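Local coordinates for protein urocanate hydratase (Paenibacillus sp. Soil724D2, PDB 7NED) that catalyses the NAD+-dependent hydration of thiourocanate, a step in bacterial ergothioneine catabolism, and also binds urocanate, at residues Ser470-Leu475 with Asp505-Thr510; Tyr42-Lys47 with Gln254-Asp259. One frame throughout, in Å; residues are numbered along the deposited sequence.

The two contacts follow one another along the chain: contact 2 joins 42-47 to 254-259, and contact 1 joins 470-475 to 505-510 afterwards. Their centres lie 31 Å apart, on opposite sides of the chain's centre, and their nearest atoms are about 11 Å apart, so neither touches the other. Contact 2 joins parts of the N-terminal and Rossmann-like regions, pairing a hairpin with the loop after strand 250-251 of the parallel sheet. Contact 1 stays within the C-terminal region, where the loop leading into strand 475-480 of the mixed sheet meets helix 502-525, near the second subunit. Contact 2 touches NAD+ and, through Tyr42, urocanate; contact 1 ties helix to sheet.

Contact 1 (Ser470-Leu475 with Asp505-Thr510); sequences SSMADL and DIRLET
Arg507, on helix 502-525, reaches across to Met472 and Asp474 of the loop 470-475 and meets them with most atoms of its side chain. CB is 3.4 Å from Met472 O, and CG rests on the methionine's own CB at 3.5 Å. CD stays beside the same carbonyl oxygen; the bend at chi3 (-57°) then turns the guanidinium back toward the loop. CZ lies 3.4 Å from Asp474 OD1, and OD2 sits over one guanidinium face. NH1 serves two acceptors. It reaches Met472 O at 3.1 Å, with the oxygen in the guanidinium plane and a fairly straight N-H...O angle of 161°. It also forms a salt bridge with Asp474 OD1 at 2.6 Å, met from above the carboxylate plane; the side chains cross at about a right angle and the two planes stand 79° apart, so this is not a flat bidentate pair. NH2 adds a weak bond to OD1 and is held by Ser504 OG. Farther along the helix, toward Thr510, the bent Met472 chain places CE 3.4 Å from Ile506 CG2 and 3.0 Å from Thr510 OG1. That hydroxyl donates to Ile506 O at 2.7 Å. Asp474 OD2 pairs with Arg18 and OD1 accepts from Val497 N. A buried carboxylate between two arginines is likely to remain ionised, and the charge pairing ties the helix to the bulged start of strand 475-480.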
loop_
_atom_site.group_PDB
_atom_site.type_symbol
_atom_site.label_atom_id
_atom_site.label_comp_id
_atom_site.label_asym_id
_atom_site.label_seq_id
_atom_site.Cartn_x
_atom_site.Cartn_y
_atom_site.Cartn_z
ATOM N N SER A 470 0.267 14.025 4.951
ATOM C CA SER A 470 -0.640 15.065 5.406
ATOM C C SER A 470 -0.042 15.896 6.525
ATOM O O SER A 470 -0.639 16.897 6.925
ATOM C CB SER A 470 -1.953 14.425 5.884
ATOM O OG SER A 470 -2.493 13.580 4.881
ATOM N N SER A 471 1.103 15.489 7.066
ATOM C CA SER A 471 1.668 16.137 8.244
ATOM C C SER A 471 2.895 16.981 7.925
ATOM O O SER A 471 3.610 17.393 8.861
ATOM C CB SER A 471 2.050 15.079 9.291
ATOM O OG SER A 471 0.902 14.394 9.785
ATOM N N MET A 472 3.210 17.178 6.650
ATOM C CA MET A 472 4.245 18.114 6.198
ATOM C C MET A 472 5.655 17.525 6.234
ATOM O O MET A 472 6.636 18.267 6.361
ATOM C CB MET A 472 4.183 19.359 7.072
ATOM C CG MET A 472 2.797 20.005 6.929
ATOM S SD MET A 472 2.572 21.489 7.917
ATOM C CE MET A 472 2.543 20.801 9.531
ATOM N N ALA A 473 5.788 16.202 6.171
ATOM C CA ALA A 473 7.093 15.567 6.144
ATOM C C ALA A 473 7.826 15.930 4.843
ATOM O O ALA A 473 7.240 16.448 3.876
ATOM C CB ALA A 473 6.924 14.047 6.275
ATOM N N ASP A 474 9.139 15.675 4.824
ATOM C CA ASP A 474 9.933 16.018 3.644
ATOM C C ASP A 474 10.017 14.866 2.675
ATOM O O ASP A 474 10.036 15.073 1.459
ATOM C CB ASP A 474 11.367 16.429 4.069
ATOM C CG ASP A 474 11.380 17.800 4.744
ATOM O OD1 ASP A 474 11.430 17.828 5.994
ATOM O OD2 ASP A 474 11.241 18.831 4.038
ATOM N N LEU A 475 10.059 13.644 3.184
ATOM C CA LEU A 475 10.064 12.467 2.324
ATOM C C LEU A 475 9.221 11.379 2.968
ATOM O O LEU A 475 9.370 11.102 4.161
ATOM C CB LEU A 475 11.503 11.954 2.096
ATOM C CG LEU A 475 11.717 10.736 1.179
ATOM C CD1 LEU A 475 13.107 10.757 0.505
ATOM C CD2 LEU A 475 11.524 9.417 1.913
ATOM N N ASP A 505 9.570 24.140 12.196
ATOM C CA ASP A 505 9.077 23.786 13.523
ATOM C C ASP A 505 7.702 23.143 13.419
ATOM O O ASP A 505 7.433 22.092 14.025
ATOM C CB ASP A 505 9.018 25.029 14.400
ATOM C CG ASP A 505 10.382 25.465 14.888
ATOM O OD1 ASP A 505 11.281 24.598 15.024
ATOM O OD2 ASP A 505 10.567 26.683 15.117
ATOM N N ILE A 506 6.810 23.772 12.651
ATOM C CA ILE A 506 5.476 23.211 12.469
ATOM C C ILE A 506 5.564 21.831 11.831
ATOM O O ILE A 506 4.900 20.886 12.273
ATOM C CB ILE A 506 4.599 24.150 11.619
ATOM C CG1 ILE A 506 4.539 25.526 12.264
ATOM C CG2 ILE A 506 3.218 23.525 11.412
ATOM C CD1 ILE A 506 4.592 26.624 11.263
ATOM N N ARG A 507 6.355 21.702 10.757
ATOM C CA ARG A 507 6.429 20.413 10.065
ATOM C C ARG A 507 6.913 19.315 11.006
ATOM O O ARG A 507 6.355 18.203 11.041
ATOM C CB ARG A 507 7.349 20.534 8.850
ATOM C CG ARG A 507 6.840 21.579 7.814
ATOM C CD ARG A 507 7.631 21.541 6.476
ATOM N NE ARG A 507 9.069 21.748 6.663
ATOM C CZ ARG A 507 9.938 20.749 6.756
ATOM N NH1 ARG A 507 9.489 19.490 6.679
ATOM N NH2 ARG A 507 11.250 21.008 6.931
ATOM N N LEU A 508 7.976 19.610 11.765
ATOM C CA LEU A 508 8.579 18.606 12.636
ATOM C C LEU A 508 7.608 18.189 13.724
ATOM O O LEU A 508 7.472 17.002 14.034
ATOM C CB LEU A 508 9.852 19.162 13.268
ATOM C CG LEU A 508 10.988 19.467 12.309
ATOM C CD1 LEU A 508 12.014 20.290 13.080
ATOM C CD2 LEU A 508 11.597 18.140 11.895
ATOM N N GLU A 509 6.976 19.169 14.365
ATOM C CA GLU A 509 6.000 18.882 15.404
ATOM C C GLU A 509 4.857 18.040 14.865
ATOM O O GLU A 509 4.446 17.057 15.499
ATOM C CB GLU A 509 5.460 20.199 15.960
ATOM C CG GLU A 509 4.671 20.085 17.248
ATOM C CD GLU A 509 4.157 21.456 17.672
ATOM O OE1 GLU A 509 3.251 21.979 17.009
ATOM O OE2 GLU A 509 4.697 22.047 18.604
ATOM N N THR A 510 4.298 18.457 13.713
ATOM C CA THR A 510 3.090 17.816 13.182
ATOM C C THR A 510 3.392 16.393 12.777
ATOM O O THR A 510 2.684 15.466 13.184
ATOM C CB THR A 510 2.522 18.610 12.004
ATOM O OG1 THR A 510 2.342 19.989 12.405
ATOM C CG2 THR A 510 1.169 18.000 11.488
#

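Contact 2 (Tyr42-Lys47 with Gln254-Asp259); sequences YAALAK and QTSAHD. With NAD (nicotinamide-adenine-dinucleotide), chain C; URO ((2E)-3-(1H-imidazol-4-yl)acrylic acid), chain B.
His258 points its NE2 at Ala43 O, 2.9 Å away, and the oxygen lies in the imidazole plane. The bond is bent, with an N-H...O angle of 131°, and the donor stands above the carbonyl plane. A chi1 of 67° sets CG between the backbone N and the carbonyl carbon, a rotamer that turns the ring between hairpin and cofactor: ND1, at the other side of the ring, makes a weak bond to NAD O3D at 2.7 Å. One ring face carries Asp259 CB, the opposite one NAD O2D. Leu45 has a similar first torsion (chi1 72°) and slides past the histidine in the opposite direction, bringing CD2 to 3.7 Å from NE2; it also meets Asp259, whose OD2 bonds to Tyr109. With the imidazole cut back to an alanine here, Ala43 O and the ribose O3D would probably lose these partners, and the hairpin would be less firmly tied to the loop 254-259. Ala43 N donates to NAD O1N at 2.9 Å, while the edge of the Tyr42 ring faces both this phosphate oxygen and urocanate. Such a join of a Rossmann-like loop and an N-terminal hairpin across the dinucleotide forms part of the urocanase NAD+ and urocanate pocket.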
loop_
_atom_site.group_PDB
_atom_site.type_symbol
_atom_site.label_atom_id
_atom_site.label_comp_id
_atom_site.label_asym_id
_atom_site.label_seq_id
_atom_site.Cartn_x
_atom_site.Cartn_y
_atom_site.Cartn_z
ATOM N N TYR A 42 22.493 -2.426 1.732
ATOM C CA TYR A 42 22.625 -3.430 2.776
ATOM C C TYR A 42 21.691 -4.591 2.444
ATOM O O TYR A 42 20.985 -4.581 1.417
ATOM C CB TYR A 42 22.351 -2.798 4.149
ATOM C CG TYR A 42 20.904 -2.473 4.434
ATOM C CD1 TYR A 42 20.294 -1.368 3.885
ATOM C CD2 TYR A 42 20.152 -3.296 5.257
ATOM C CE1 TYR A 42 18.944 -1.055 4.173
ATOM C CE2 TYR A 42 18.822 -3.020 5.532
ATOM C CZ TYR A 42 18.229 -1.881 4.976
ATOM O OH TYR A 42 16.927 -1.586 5.267
ATOM N N ALA A 43 21.705 -5.613 3.298
ATOM C CA ALA A 43 20.746 -6.724 3.182
ATOM C C ALA A 43 20.798 -7.381 1.801
ATOM O O ALA A 43 19.774 -7.803 1.238
ATOM C CB ALA A 43 19.334 -6.259 3.503
ATOM N N ALA A 44 22.000 -7.436 1.234
ATOM C CA ALA A 44 22.333 -8.238 0.055
ATOM C C ALA A 44 21.855 -7.614 -1.246
ATOM O O ALA A 44 22.576 -7.622 -2.254
ATOM C CB ALA A 44 21.768 -9.659 0.165
ATOM N N LEU A 45 20.628 -7.091 -1.261
ATOM C CA LEU A 45 20.148 -6.510 -2.511
ATOM C C LEU A 45 19.220 -5.315 -2.283
ATOM O O LEU A 45 18.466 -4.954 -3.194
ATOM C CB LEU A 45 19.474 -7.594 -3.353
ATOM C CG LEU A 45 18.112 -8.094 -2.868
ATOM C CD1 LEU A 45 17.421 -8.876 -4.026
ATOM C CD2 LEU A 45 18.215 -8.990 -1.595
ATOM N N ALA A 46 19.291 -4.670 -1.117
ATOM C CA ALA A 46 18.491 -3.477 -0.871
ATOM C C ALA A 46 19.181 -2.310 -1.553
ATOM O O ALA A 46 20.313 -1.981 -1.219
ATOM C CB ALA A 46 18.323 -3.231 0.623
ATOM N N LYS A 47 18.516 -1.694 -2.524
ATOM C CA LYS A 47 19.187 -0.745 -3.390
ATOM C C LYS A 47 18.692 0.673 -3.149
ATOM O O LYS A 47 17.527 0.903 -2.793
ATOM C CB LYS A 47 18.960 -1.155 -4.849
ATOM C CG LYS A 47 19.687 -2.456 -5.219
ATOM C CD LYS A 47 19.680 -2.687 -6.713
ATOM C CE LYS A 47 20.581 -3.832 -7.147
ATOM N NZ LYS A 47 21.478 -3.437 -8.295
ATOM N N GLN A 254 22.152 -13.320 12.076
ATOM C CA GLN A 254 21.755 -12.189 11.281
ATOM C C GLN A 254 22.491 -12.213 9.961
ATOM O O GLN A 254 22.939 -11.186 9.445
ATOM C CB GLN A 254 21.938 -10.887 12.040
ATOM C CG GLN A 254 20.842 -9.899 11.637
ATOM C CD GLN A 254 20.903 -8.642 12.441
ATOM O OE1 GLN A 254 21.913 -8.346 13.090
ATOM N NE2 GLN A 254 19.754 -7.964 12.545
ATOM N N THR A 255 22.473 -13.375 9.353
ATOM C CA THR A 255 22.935 -13.534 8.018
ATOM C C THR A 255 21.811 -13.007 7.097
ATOM O O THR A 255 20.684 -12.809 7.464
ATOM C CB THR A 255 23.156 -15.006 7.661
ATOM O OG1 THR A 255 21.959 -15.712 7.846
ATOM C CG2 THR A 255 24.257 -15.639 8.507
ATOM N N SER A 256 22.098 -12.963 5.824
ATOM C CA SER A 256 21.110 -12.579 4.859
ATOM C C SER A 256 20.239 -13.795 4.433
ATOM O O SER A 256 20.203 -14.102 3.312
ATOM C CB SER A 256 21.782 -11.946 3.655
ATOM O OG SER A 256 22.810 -12.779 3.195
ATOM N N ALA A 257 19.542 -14.431 5.368
ATOM C CA ALA A 257 18.723 -15.580 5.130
ATOM C C ALA A 257 17.468 -15.256 4.363
ATOM O O ALA A 257 16.829 -16.116 3.904
ATOM C CB ALA A 257 18.400 -16.312 6.413
ATOM N N HIS A 258 17.142 -14.001 4.235
ATOM C CA HIS A 258 15.948 -13.638 3.472
ATOM C C HIS A 258 16.117 -13.842 1.978
ATOM O O HIS A 258 15.119 -13.797 1.240
ATOM C CB HIS A 258 15.606 -12.165 3.719
ATOM C CG HIS A 258 16.628 -11.213 3.173
ATOM N ND1 HIS A 258 17.860 -11.021 3.770
ATOM C CD2 HIS A 258 16.600 -10.394 2.091
ATOM C CE1 HIS A 258 18.550 -10.135 3.071
ATOM N NE2 HIS A 258 17.802 -9.734 2.054
ATOM N N ASP A 259 17.343 -14.003 1.491
ATOM C CA ASP A 259 17.528 -14.117 0.049
ATOM C C ASP A 259 18.518 -15.226 -0.255
ATOM O O ASP A 259 19.705 -15.129 0.083
ATOM C CB ASP A 259 17.968 -12.804 -0.579
ATOM C CG ASP A 259 17.749 -12.818 -2.101
ATOM O OD1 ASP A 259 18.633 -13.353 -2.787
ATOM O OD2 ASP A 259 16.649 -12.406 -2.591
HETATM P PA NAD C . 24.262 -8.124 4.500
HETATM O O1A NAD C . 23.903 -9.031 3.326
HETATM O O2A NAD C . 25.035 -6.870 4.420
HETATM O O5B NAD C . 25.310 -9.114 5.390
HETATM C C5B NAD C . 24.912 -10.422 5.487
HETATM C C4B NAD C . 26.199 -11.167 6.072
HETATM O O4B NAD C . 26.008 -12.547 6.214
HETATM C C3B NAD C . 27.279 -10.943 4.964
HETATM O O3B NAD C . 28.428 -10.461 5.526
HETATM C C2B NAD C . 27.490 -12.384 4.405
HETATM O O2B NAD C . 28.808 -12.661 4.101
HETATM C C1B NAD C . 27.180 -13.183 5.668
HETATM N N9A NAD C . 26.746 -14.559 5.426
HETATM C C8A NAD C . 25.929 -15.068 4.422
HETATM N N7A NAD C . 25.748 -16.363 4.509
HETATM C C5A NAD C . 26.457 -16.737 5.643
HETATM C C6A NAD C . 26.670 -17.985 6.270
HETATM N N6A NAD C . 26.109 -19.119 5.793
HETATM N N1A NAD C . 27.433 -18.057 7.397
HETATM C C2A NAD C . 27.992 -16.892 7.809
HETATM N N3A NAD C . 27.882 -15.646 7.321
HETATM C C4A NAD C . 27.100 -15.608 6.221
HETATM O O3 NAD C . 22.895 -8.163 5.266
HETATM P PN NAD C . 22.619 -7.137 6.455
HETATM O O1N NAD C . 22.247 -5.712 6.171
HETATM O O2N NAD C . 23.573 -7.483 7.580
HETATM O O5D NAD C . 21.133 -7.698 7.124
HETATM C C5D NAD C . 21.174 -9.079 7.526
HETATM C C4D NAD C . 19.790 -9.499 7.939
HETATM O O4D NAD C . 19.216 -8.566 8.834
HETATM C C3D NAD C . 18.940 -9.342 6.572
HETATM O O3D NAD C . 18.044 -10.433 6.398
HETATM C C2D NAD C . 18.109 -8.027 6.799
HETATM O O2D NAD C . 16.845 -8.022 6.273
HETATM C C1D NAD C . 17.924 -8.377 8.310
HETATM N N1N NAD C . 17.207 -7.412 9.155
HETATM C C2N NAD C . 15.862 -7.385 8.841
HETATM C C3N NAD C . 14.978 -6.596 9.559
HETATM C C7N NAD C . 13.517 -6.593 9.086
HETATM O O7N NAD C . 12.558 -6.343 9.814
HETATM N N7N NAD C . 13.290 -6.820 7.739
HETATM C C4N NAD C . 15.513 -5.856 10.622
HETATM C C5N NAD C . 16.875 -5.929 10.913
HETATM C C6N NAD C . 17.741 -6.747 10.167
HETATM O OAA URO B . 18.413 0.659 10.387
HETATM C CAI URO B . 18.310 0.555 9.093
HETATM O OAB URO B . 18.686 1.376 8.354
HETATM C CAC URO B . 17.659 -0.631 8.513
HETATM C CAD URO B . 17.197 -1.568 9.298
HETATM C CAJ URO B . 16.610 -2.630 8.569
HETATM C CAF URO B . 16.298 -3.881 9.013
HETATM N NAH URO B . 15.917 -4.686 7.973
HETATM C CAE URO B . 15.992 -3.918 6.909
HETATM N NAG URO B . 16.408 -2.669 7.215
#